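Local coordinates for general stress protein 26 (PDB 3EC6) that is of unknown function but binds flavin-adenine dinucleotide and probably has a flavin-dependent role, as in relatives of the pyridoxamine 5'-phosphate oxidase family, at residues A[34-48]-A[87-101]. Residues are numbered along the deposited sequence; the frame is centred on the assembly and turned at random.
With FAD (flavin-adenine dinucleotide), chain B; SO4 (sulfate ion), chain C.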
loop_
_atom_site.group_PDB
_atom_site.type_symbol
_atom_site.label_atom_id
_atom_site.label_comp_id
_atom_site.label_asym_id
_atom_site.label_seq_id
_atom_site.Cartn_x
_atom_site.Cartn_y
_atom_site.Cartn_z
HETATM N N MSE A 34 2.793 10.746 4.331
HETATM C CA MSE A 34 1.838 11.850 4.438
HETATM C C MSE A 34 1.673 12.521 3.081
HETATM O O MSE A 34 2.647 12.839 2.410
HETATM C CB MSE A 34 2.355 12.876 5.436
HETATM C CG MSE A 34 2.514 12.229 6.739
HETATM SE SE MSE A 34 3.057 13.460 8.117
HETATM C CE MSE A 34 2.527 15.065 7.272
ATOM N N PHE A 35 0.432 12.787 2.696
ATOM C CA PHE A 35 0.182 13.412 1.398
ATOM C C PHE A 35 -0.324 14.833 1.493
ATOM O O PHE A 35 -1.326 15.103 2.200
ATOM C CB PHE A 35 -0.844 12.562 0.585
ATOM C CG PHE A 35 -0.272 11.298 0.055
ATOM C CD1 PHE A 35 0.226 11.231 -1.247
ATOM C CD2 PHE A 35 -0.189 10.160 0.901
ATOM C CE1 PHE A 35 0.799 10.004 -1.737
ATOM C CE2 PHE A 35 0.417 8.966 0.402
ATOM C CZ PHE A 35 0.891 8.890 -0.896
ATOM N N PHE A 36 0.299 15.721 0.713
ATOM C CA PHE A 36 -0.207 17.094 0.505
ATOM C C PHE A 36 -0.698 17.241 -0.915
ATOM O O PHE A 36 -0.634 16.304 -1.693
ATOM C CB PHE A 36 0.946 18.092 0.745
ATOM C CG PHE A 36 1.648 17.849 2.024
ATOM C CD1 PHE A 36 1.147 18.356 3.199
ATOM C CD2 PHE A 36 2.770 17.020 2.064
ATOM C CE1 PHE A 36 1.787 18.076 4.436
ATOM C CE2 PHE A 36 3.432 16.747 3.292
ATOM C CZ PHE A 36 2.938 17.275 4.459
ATOM N N HIS A 37 -1.241 18.406 -1.275
ATOM C CA HIS A 37 -1.764 18.484 -2.640
ATOM C C HIS A 37 -1.912 19.935 -3.093
ATOM O O HIS A 37 -1.958 20.868 -2.236
ATOM C CB HIS A 37 -3.130 17.781 -2.722
ATOM C CG HIS A 37 -4.223 18.626 -2.208
ATOM N ND1 HIS A 37 -4.434 18.810 -0.862
ATOM C CD2 HIS A 37 -5.131 19.404 -2.858
ATOM C CE1 HIS A 37 -5.429 19.666 -0.697
ATOM N NE2 HIS A 37 -5.885 20.021 -1.886
ATOM N N GLU A 38 -1.911 20.100 -4.412
ATOM C CA GLU A 38 -2.368 21.320 -5.061
ATOM C C GLU A 38 -3.360 20.884 -6.103
ATOM O O GLU A 38 -2.998 20.246 -7.085
ATOM C CB GLU A 38 -1.208 22.021 -5.675
ATOM C CG GLU A 38 -0.579 22.907 -4.627
ATOM C CD GLU A 38 0.254 23.982 -5.249
ATOM O OE1 GLU A 38 0.647 23.818 -6.436
ATOM O OE2 GLU A 38 0.528 24.986 -4.553
ATOM N N ASP A 39 -4.618 21.224 -5.854
ATOM C CA ASP A 39 -5.711 20.653 -6.631
ATOM C C ASP A 39 -5.578 19.116 -6.615
ATOM O O ASP A 39 -5.546 18.511 -5.537
ATOM C CB ASP A 39 -5.728 21.243 -8.029
ATOM C CG ASP A 39 -6.140 22.715 -8.015
ATOM O OD1 ASP A 39 -7.114 23.059 -7.293
ATOM O OD2 ASP A 39 -5.478 23.496 -8.716
ATOM N N PHE A 40 -5.542 18.478 -7.783
ATOM C CA PHE A 40 -5.503 17.001 -7.763
ATOM C C PHE A 40 -4.097 16.442 -7.846
ATOM O O PHE A 40 -3.904 15.232 -7.838
ATOM C CB PHE A 40 -6.364 16.404 -8.905
ATOM C CG PHE A 40 -7.836 16.707 -8.752
ATOM C CD1 PHE A 40 -8.572 16.139 -7.717
ATOM C CD2 PHE A 40 -8.458 17.611 -9.623
ATOM C CE1 PHE A 40 -9.900 16.441 -7.544
ATOM C CE2 PHE A 40 -9.824 17.917 -9.464
ATOM C CZ PHE A 40 -10.535 17.320 -8.424
ATOM N N VAL A 41 -3.107 17.329 -7.846
ATOM C CA VAL A 41 -1.705 16.912 -7.854
ATOM C C VAL A 41 -1.245 16.644 -6.441
ATOM O O VAL A 41 -1.405 17.494 -5.558
ATOM C CB VAL A 41 -0.796 17.999 -8.530
ATOM C CG1 VAL A 41 0.670 17.595 -8.423
ATOM C CG2 VAL A 41 -1.227 18.176 -10.028
ATOM N N LEU A 42 -0.688 15.455 -6.195
ATOM C CA LEU A 42 -0.335 15.081 -4.810
ATOM C C LEU A 42 1.168 15.296 -4.642
ATOM O O LEU A 42 1.943 15.249 -5.586
ATOM C CB LEU A 42 -0.661 13.591 -4.490
ATOM C CG LEU A 42 -2.150 13.285 -4.644
ATOM C CD1 LEU A 42 -2.363 11.802 -4.363
ATOM C CD2 LEU A 42 -2.999 14.102 -3.694
ATOM N N TYR A 43 1.570 15.565 -3.399
ATOM C CA TYR A 43 3.009 15.755 -3.097
ATOM C C TYR A 43 3.333 15.034 -1.791
ATOM O O TYR A 43 2.509 15.023 -0.873
ATOM C CB TYR A 43 3.344 17.236 -2.866
ATOM C CG TYR A 43 3.200 18.136 -4.103
ATOM C CD1 TYR A 43 4.298 18.323 -4.970
ATOM C CD2 TYR A 43 1.975 18.733 -4.421
ATOM C CE1 TYR A 43 4.190 19.141 -6.141
ATOM C CE2 TYR A 43 1.847 19.506 -5.580
ATOM C CZ TYR A 43 2.943 19.709 -6.422
ATOM O OH TYR A 43 2.847 20.475 -7.575
ATOM N N VAL A 44 4.510 14.439 -1.719
ATOM C CA VAL A 44 4.971 13.802 -0.471
ATOM C C VAL A 44 6.360 14.392 -0.176
ATOM O O VAL A 44 7.191 14.525 -1.081
ATOM C CB VAL A 44 5.113 12.292 -0.657
ATOM C CG1 VAL A 44 5.752 11.640 0.564
ATOM C CG2 VAL A 44 3.715 11.682 -0.907
ATOM N N ALA A 45 6.587 14.752 1.079
ATOM C CA ALA A 45 7.873 15.270 1.529
ATOM C C ALA A 45 8.717 14.106 1.970
ATOM O O ALA A 45 8.249 13.235 2.745
ATOM C CB ALA A 45 7.634 16.263 2.678
ATOM N N THR A 46 9.971 14.052 1.503
ATOM C CA THR A 46 10.840 12.950 1.890
ATOM C C THR A 46 12.305 13.373 1.824
ATOM O O THR A 46 12.615 14.508 1.384
ATOM C CB THR A 46 10.530 11.629 1.107
ATOM O OG1 THR A 46 11.128 10.535 1.798
ATOM C CG2 THR A 46 11.036 11.701 -0.327
ATOM N N ASP A 47 13.181 12.447 2.192
ATOM C CA ASP A 47 14.620 12.688 2.127
ATOM C C ASP A 47 15.082 12.315 0.719
ATOM O O ASP A 47 14.642 11.283 0.130
ATOM C CB ASP A 47 15.294 11.775 3.161
ATOM C CG ASP A 47 16.817 11.782 3.055
ATOM O OD1 ASP A 47 17.462 12.664 3.633
ATOM O OD2 ASP A 47 17.368 10.869 2.388
ATOM N N ARG A 48 15.977 13.133 0.163
ATOM C CA ARG A 48 16.405 12.895 -1.230
ATOM C C ARG A 48 17.194 11.600 -1.456
ATOM O O ARG A 48 17.245 11.119 -2.592
ATOM C CB ARG A 48 17.165 14.074 -1.806
ATOM C CG ARG A 48 18.530 14.200 -1.308
ATOM C CD ARG A 48 19.314 15.139 -2.276
ATOM N NE ARG A 48 18.877 16.529 -2.124
ATOM C CZ ARG A 48 18.324 17.280 -3.087
ATOM N NH1 ARG A 48 18.084 16.817 -4.332
ATOM N NH2 ARG A 48 17.975 18.519 -2.789
ATOM N N GLU A 87 10.408 17.397 -7.002
ATOM C CA GLU A 87 10.101 18.828 -7.035
ATOM C C GLU A 87 10.911 19.450 -5.896
ATOM O O GLU A 87 10.850 18.994 -4.739
ATOM C CB GLU A 87 8.566 19.039 -6.893
ATOM C CG GLU A 87 8.171 20.497 -6.677
ATOM C CD GLU A 87 8.432 21.368 -7.902
ATOM O OE1 GLU A 87 7.519 21.439 -8.752
ATOM O OE2 GLU A 87 9.489 22.030 -7.998
ATOM N N GLU A 88 11.714 20.470 -6.234
ATOM C CA GLU A 88 12.526 21.123 -5.210
ATOM C C GLU A 88 12.101 22.602 -5.061
ATOM O O GLU A 88 12.820 23.374 -4.441
ATOM C CB GLU A 88 14.028 21.046 -5.539
ATOM C CG GLU A 88 14.502 19.621 -5.719
ATOM C CD GLU A 88 15.960 19.407 -5.388
ATOM O OE1 GLU A 88 16.488 20.026 -4.430
ATOM O OE2 GLU A 88 16.573 18.576 -6.070
ATOM N N ASP A 89 10.967 22.975 -5.643
ATOM C CA ASP A 89 10.450 24.356 -5.548
ATOM C C ASP A 89 10.348 24.796 -4.081
ATOM O O ASP A 89 9.646 24.167 -3.291
ATOM C CB ASP A 89 9.084 24.398 -6.209
ATOM C CG ASP A 89 8.475 25.766 -6.155
ATOM O OD1 ASP A 89 8.964 26.670 -6.883
ATOM O OD2 ASP A 89 7.526 25.959 -5.376
ATOM N N SER A 90 11.055 25.872 -3.720
ATOM C CA SER A 90 11.057 26.381 -2.337
ATOM C C SER A 90 9.679 26.788 -1.847
ATOM O O SER A 90 9.359 26.580 -0.678
ATOM C CB SER A 90 12.008 27.564 -2.183
ATOM O OG SER A 90 13.336 27.153 -2.422
ATOM N N THR A 91 8.859 27.341 -2.740
ATOM C CA THR A 91 7.515 27.790 -2.354
ATOM C C THR A 91 6.663 26.592 -1.922
ATOM O O THR A 91 6.051 26.641 -0.859
ATOM C CB THR A 91 6.823 28.588 -3.462
ATOM O OG1 THR A 91 7.612 29.752 -3.723
ATOM C CG2 THR A 91 5.385 29.051 -3.034
ATOM N N LEU A 92 6.673 25.507 -2.709
ATOM C CA LEU A 92 5.904 24.329 -2.305
ATOM C C LEU A 92 6.507 23.671 -1.072
ATOM O O LEU A 92 5.774 23.255 -0.171
ATOM C CB LEU A 92 5.760 23.290 -3.434
ATOM C CG LEU A 92 4.920 23.769 -4.586
ATOM C CD1 LEU A 92 5.077 22.776 -5.800
ATOM C CD2 LEU A 92 3.478 23.931 -4.167
ATOM N N LYS A 93 7.844 23.591 -0.993
ATOM C CA LYS A 93 8.468 22.965 0.178
ATOM C C LYS A 93 8.068 23.721 1.473
ATOM O O LYS A 93 7.764 23.110 2.495
ATOM C CB LYS A 93 10.006 22.935 0.031
ATOM C CG LYS A 93 10.406 21.764 -0.883
ATOM C CD LYS A 93 11.823 21.832 -1.352
ATOM C CE LYS A 93 12.696 22.119 -0.269
ATOM N NZ LYS A 93 14.058 22.540 -0.836
ATOM N N ASN A 94 8.099 25.048 1.412
ATOM C CA ASN A 94 7.752 25.848 2.582
ATOM C C ASN A 94 6.257 25.776 2.870
ATOM O O ASN A 94 5.851 25.778 4.036
ATOM C CB ASN A 94 8.208 27.302 2.390
ATOM C CG ASN A 94 9.724 27.444 2.370
ATOM O OD1 ASN A 94 10.427 26.628 2.912
ATOM N ND2 ASN A 94 10.224 28.523 1.751
ATOM N N LYS A 95 5.445 25.650 1.821
ATOM C CA LYS A 95 3.987 25.561 1.977
ATOM C C LYS A 95 3.579 24.334 2.780
ATOM O O LYS A 95 2.766 24.403 3.703
ATOM C CB LYS A 95 3.306 25.581 0.593
ATOM C CG LYS A 95 1.795 25.484 0.632
ATOM C CD LYS A 95 1.229 25.648 -0.811
ATOM C CE LYS A 95 -0.236 25.315 -0.860
ATOM N NZ LYS A 95 -0.774 25.848 -2.181
ATOM N N PHE A 96 4.199 23.206 2.472
ATOM C CA PHE A 96 3.777 21.923 3.047
ATOM C C PHE A 96 4.531 21.609 4.327
ATOM O O PHE A 96 4.157 20.665 5.004
ATOM C CB PHE A 96 3.938 20.772 2.021
ATOM C CG PHE A 96 3.121 20.984 0.796
ATOM C CD1 PHE A 96 1.813 21.427 0.906
ATOM C CD2 PHE A 96 3.658 20.687 -0.463
ATOM C CE1 PHE A 96 1.014 21.610 -0.243
ATOM C CE2 PHE A 96 2.878 20.875 -1.627
ATOM C CZ PHE A 96 1.587 21.353 -1.514
ATOM N N TRP A 97 5.604 22.350 4.621
ATOM C CA TRP A 97 6.420 22.035 5.806
ATOM C C TRP A 97 5.567 22.000 7.075
ATOM O O TRP A 97 4.703 22.850 7.266
ATOM C CB TRP A 97 7.590 23.006 5.993
ATOM C CG TRP A 97 8.285 22.647 7.275
ATOM C CD1 TRP A 97 8.127 23.264 8.496
ATOM C CD2 TRP A 97 9.208 21.550 7.482
ATOM N NE1 TRP A 97 8.895 22.607 9.437
ATOM C CE2 TRP A 97 9.572 21.571 8.845
ATOM C CE3 TRP A 97 9.783 20.581 6.640
ATOM C CZ2 TRP A 97 10.458 20.631 9.398
ATOM C CZ3 TRP A 97 10.688 19.656 7.194
ATOM C CH2 TRP A 97 11.015 19.706 8.560
ATOM N N ASN A 98 5.807 21.037 7.953
ATOM C CA ASN A 98 5.132 21.021 9.261
ATOM C C ASN A 98 5.941 20.127 10.181
ATOM O O ASN A 98 6.798 19.365 9.685
ATOM C CB ASN A 98 3.677 20.549 9.153
ATOM C CG ASN A 98 3.572 19.115 8.755
ATOM O OD1 ASN A 98 3.566 18.216 9.608
ATOM N ND2 ASN A 98 3.589 18.857 7.445
ATOM N N ASN A 99 5.660 20.158 11.468
ATOM C CA ASN A 99 6.588 19.503 12.419
ATOM C C ASN A 99 6.517 17.965 12.398
ATOM O O ASN A 99 7.429 17.296 12.892
ATOM C CB ASN A 99 6.438 20.072 13.835
ATOM C CG ASN A 99 6.970 21.522 13.931
ATOM O OD1 ASN A 99 7.754 21.982 13.059
ATOM N ND2 ASN A 99 6.569 22.231 14.985
ATOM N N SER A 100 5.464 17.375 11.798
ATOM C CA SER A 100 5.460 15.932 11.724
ATOM C C SER A 100 6.622 15.436 10.879
ATOM O O SER A 100 7.134 14.319 11.118
ATOM C CB SER A 100 4.150 15.411 11.129
ATOM O OG SER A 100 3.068 15.941 11.908
ATOM N N LEU A 101 7.054 16.289 9.932
ATOM C CA LEU A 101 8.181 15.906 9.036
ATOM C C LEU A 101 9.537 15.843 9.743
ATOM O O LEU A 101 10.520 15.341 9.166
ATOM C CB LEU A 101 8.229 16.793 7.798
ATOM C CG LEU A 101 6.930 16.854 6.985
ATOM C CD1 LEU A 101 7.144 17.919 5.886
ATOM C CD2 LEU A 101 6.710 15.473 6.364
HETATM P PA FAD B . 14.352 3.925 2.802
HETATM O O1A FAD B . 15.125 4.595 1.676
HETATM O O2A FAD B . 14.692 4.461 4.181
HETATM O O5B FAD B . 14.697 2.326 2.915
HETATM C C5B FAD B . 13.894 1.569 3.788
HETATM C C4B FAD B . 13.289 0.511 2.888
HETATM O O4B FAD B . 14.330 -0.424 2.533
HETATM C C3B FAD B . 12.176 -0.227 3.625
HETATM O O3B FAD B . 10.892 0.237 3.210
HETATM C C2B FAD B . 12.504 -1.693 3.341
HETATM O O2B FAD B . 11.792 -2.149 2.203
HETATM C C1B FAD B . 14.002 -1.713 3.026
HETATM N N9A FAD B . 14.807 -1.984 4.243
HETATM C C8A FAD B . 14.441 -1.700 5.539
HETATM N N7A FAD B . 15.431 -2.105 6.373
HETATM C C5A FAD B . 16.430 -2.628 5.637
HETATM C C6A FAD B . 17.653 -3.178 6.018
HETATM N N6A FAD B . 17.843 -3.503 7.306
HETATM N N1A FAD B . 18.487 -3.663 5.025
HETATM C C2A FAD B . 18.110 -3.595 3.685
HETATM N N3A FAD B . 16.887 -3.042 3.319
HETATM C C4A FAD B . 16.059 -2.563 4.291
HETATM N N1 FAD B . 8.685 9.038 5.405
HETATM C C2 FAD B . 8.885 10.189 4.672
HETATM O O2 FAD B . 10.024 10.336 4.218
HETATM N N3 FAD B . 7.860 11.074 4.427
HETATM C C4 FAD B . 6.606 10.856 4.955
HETATM O O4 FAD B . 5.673 11.679 4.725
HETATM C C4X FAD B . 6.391 9.723 5.766
HETATM N N5 FAD B . 5.134 9.513 6.309
HETATM C C5X FAD B . 4.943 8.393 7.108
HETATM C C6 FAD B . 3.661 8.221 7.666
HETATM C C7 FAD B . 3.463 7.075 8.441
HETATM C C7M FAD B . 2.096 6.880 9.055
HETATM C C8 FAD B . 4.499 6.140 8.654
HETATM C C8M FAD B . 4.300 4.873 9.473
HETATM C C9 FAD B . 5.752 6.304 8.049
HETATM C C9A FAD B . 5.981 7.459 7.275
HETATM N N10 FAD B . 7.226 7.654 6.688
HETATM C C10 FAD B . 7.435 8.816 5.945
HETATM C "C1'" FAD B . 8.333 6.653 6.719
HETATM C "C2'" FAD B . 8.396 5.758 5.472
HETATM O "O2'" FAD B . 7.181 5.020 5.309
HETATM C "C3'" FAD B . 9.521 4.743 5.686
HETATM O "O3'" FAD B . 10.719 5.502 5.920
HETATM C "C4'" FAD B . 9.696 3.831 4.478
HETATM O "O4'" FAD B . 10.569 2.693 4.775
HETATM C "C5'" FAD B . 10.283 4.620 3.295
HETATM O "O5'" FAD B . 10.493 3.729 2.209
HETATM P P FAD B . 11.866 3.970 1.400
HETATM O O1P FAD B . 12.148 2.813 0.448
HETATM O O2P FAD B . 11.965 5.357 0.830
HETATM O O3P FAD B . 12.788 3.881 2.706
HETATM S S SO4 C . 2.539 14.734 15.035
HETATM O O1 SO4 C . 3.968 14.798 14.681
HETATM O O2 SO4 C . 2.232 13.365 15.469
HETATM O O3 SO4 C . 2.240 15.681 16.114
HETATM O O4 SO4 C . 1.659 15.130 13.933
HETATM O O HOH W 1 4.906 21.456 -9.143
#
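Phe36 and Phe96 centre the contact between a beta hairpin, strands 27-38 and 41-47 of the flavin-binding barrel of the pyridoxamine 5'-phosphate oxidase fold, and helix 90-96, which packs across its outer face. The two side chains slide past each other in opposite directions, their planes 17° apart but the rings barely overlapping. Each ring receives the other's CB over one face, a reciprocal CH-pi pair, with Phe36 CB 3.5 Å from the Phe96 ring centroid. The Tyr43 ring meets Phe96 obliquely, CD2 lying 3.6 Å from Phe96 CE2, completing an aromatic cluster. Leu92 CD1 packs against the hydroxyl end of Tyr43, 3.7 Å from OH. Leu101 CD1 packs on Ala45 CB at 3.6 Å.

Two salt bridges also join the segments. Beside the aromatic cluster, Lys95 brings NZ to the anti lone pair of Glu38 OE2 at 2.8 Å. At the far end of strand 41-47, Arg48 holds Glu88 end-on through NH1 and NH2, one to each oxygen.

Beyond the Phe36-Tyr43 backbone pair the two strands part, and the isoalloxazine edge bonds to both: Ala45 O accepts from FAD N3 at 2.8 Å, and Met34 N donates to FAD O4. Asn98 OD1 closes an Asx turn with Ser100 N, and Asn98 ND2, at the edge of the Phe36 ring 3.4 Å from Phe36 CZ, donates to Phe96 O.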